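Local coordinates for AHL synthase (Burkholderia glumae, PDB 3P2H), which probably makes an N-acyl-homoserine lactone quorum-sensing signal from a fatty acyl-[acyl-carrier protein] and S-adenosyl-L-methionine, releasing methylthioadenosine, at residues A[9-12]-A[13-17]. The protein carries 3 engineered substitutions. Numbering follows the deposited sequence.
Sequences GRLP and AHIAA
The first torsions of Leu-11 and Ile-15 bring their branches together. In Leu-11, CG stands anti to the carbonyl carbon (chi1 -77°). In Ile-15, CG1 takes the same place (chi1 -61°), which puts CG2 anti to the backbone N, where it meets Leu-11. The two side chains cross at about a right angle, with Leu-11 CD2 3.9 Å from Ile-15 CG2. The other methyl of Leu-11, CD1, lies 4.1 Å from Ala-16 CA. Ile-15 CG1, the other branch, packs against Pro-12, 3.2 Å from Pro-12 CG, tighter than normal van der Waals contact. The His-14 ring comes obliquely to the same proline, with CE1 3.6 Å from Pro-12 CB. Ile-15 CG1 also lies over one face of that ring, toward its rim. Pro-12 is the N-cap residue of helix 13-30, and its carbonyl takes two backbone bonds. Ala-16 N bonds to Pro-12 O at 3.0 Å, nearly straight (163° at the hydrogen), and Ile-15 N adds a weak bond to the same oxygen. Leu-11 also packs on Tyr-54, and Ile-15 on Leu-56 and Arg-58, all of strand 53-58. The apolar side chains of Leu-11 and Ile-15 thus seat the helix start against the mixed beta-sheet of this acetyltransferase-like (GNAT-related) fold.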
loop_
_atom_site.group_PDB
_atom_site.type_symbol
_atom_site.label_atom_id
_atom_site.label_comp_id
_atom_site.label_asym_id
_atom_site.label_seq_id
_atom_site.Cartn_x
_atom_site.Cartn_y
_atom_site.Cartn_z
ATOM N N GLY A 9 -4.229 -13.581 9.584
ATOM C CA GLY A 9 -5.675 -13.670 9.509
ATOM C C GLY A 9 -6.313 -12.450 10.143
ATOM O O GLY A 9 -5.695 -11.388 10.206
ATOM N N ARG A 10 -7.542 -12.598 10.630
ATOM C CA ARG A 10 -8.249 -11.479 11.242
ATOM C C ARG A 10 -7.408 -10.731 12.290
ATOM O O ARG A 10 -6.874 -11.327 13.233
ATOM C CB ARG A 10 -9.553 -11.975 11.870
ATOM C CG ARG A 10 -10.462 -10.870 12.392
ATOM C CD ARG A 10 -11.778 -11.458 12.878
ATOM N NE ARG A 10 -12.407 -12.248 11.825
ATOM C CZ ARG A 10 -13.507 -12.972 11.986
ATOM N NH1 ARG A 10 -14.115 -13.014 13.167
ATOM N NH2 ARG A 10 -14.003 -13.653 10.964
ATOM N N LEU A 11 -7.298 -9.419 12.113
ATOM C CA LEU A 11 -6.537 -8.568 13.022
ATOM C C LEU A 11 -7.127 -8.583 14.419
ATOM O O LEU A 11 -8.343 -8.681 14.587
ATOM C CB LEU A 11 -6.545 -7.115 12.539
ATOM C CG LEU A 11 -5.659 -6.663 11.383
ATOM C CD1 LEU A 11 -5.956 -5.193 11.081
ATOM C CD2 LEU A 11 -4.192 -6.846 11.756
ATOM N N PRO A 12 -6.271 -8.497 15.445
ATOM C CA PRO A 12 -6.847 -8.491 16.789
ATOM C C PRO A 12 -7.657 -7.198 16.910
ATOM O O PRO A 12 -7.302 -6.181 16.321
ATOM C CB PRO A 12 -5.620 -8.531 17.697
ATOM C CG PRO A 12 -4.531 -7.939 16.856
ATOM C CD PRO A 12 -4.800 -8.491 15.488
ATOM N N ALA A 13 -8.758 -7.258 17.650
ATOM C CA ALA A 13 -9.642 -6.109 17.833
ATOM C C ALA A 13 -8.961 -4.756 18.052
ATOM O O ALA A 13 -9.277 -3.782 17.362
ATOM C CB ALA A 13 -10.613 -6.384 18.987
ATOM N N HIS A 14 -8.035 -4.683 19.003
ATOM C CA HIS A 14 -7.382 -3.413 19.289
ATOM C C HIS A 14 -6.551 -2.862 18.132
ATOM O O HIS A 14 -6.461 -1.651 17.960
ATOM C CB HIS A 14 -6.522 -3.512 20.555
ATOM C CG HIS A 14 -5.400 -4.493 20.454
ATOM N ND1 HIS A 14 -5.600 -5.854 20.426
ATOM C CD2 HIS A 14 -4.060 -4.307 20.375
ATOM C CE1 HIS A 14 -4.434 -6.467 20.335
ATOM N NE2 HIS A 14 -3.483 -5.550 20.302
ATOM N N ILE A 15 -5.953 -3.747 17.340
ATOM C CA ILE A 15 -5.151 -3.315 16.199
ATOM C C ILE A 15 -6.074 -2.813 15.090
ATOM O O ILE A 15 -5.774 -1.828 14.415
ATOM C CB ILE A 15 -4.287 -4.471 15.645
ATOM C CG1 ILE A 15 -3.317 -4.959 16.721
ATOM C CG2 ILE A 15 -3.528 -4.014 14.414
ATOM C CD1 ILE A 15 -2.369 -3.902 17.224
ATOM N N ALA A 16 -7.196 -3.503 14.907
ATOM C CA ALA A 16 -8.169 -3.125 13.893
ATOM C C ALA A 16 -8.708 -1.728 14.187
ATOM O O ALA A 16 -8.870 -0.913 13.281
ATOM C CB ALA A 16 -9.317 -4.146 13.860
ATOM N N ALA A 17 -8.972 -1.449 15.460
ATOM C CA ALA A 17 -9.488 -0.143 15.859
ATOM C C ALA A 17 -8.426 0.943 15.682
ATOM O O ALA A 17 -8.696 2.011 15.141
ATOM C CB ALA A 17 -9.955 -0.188 17.307
#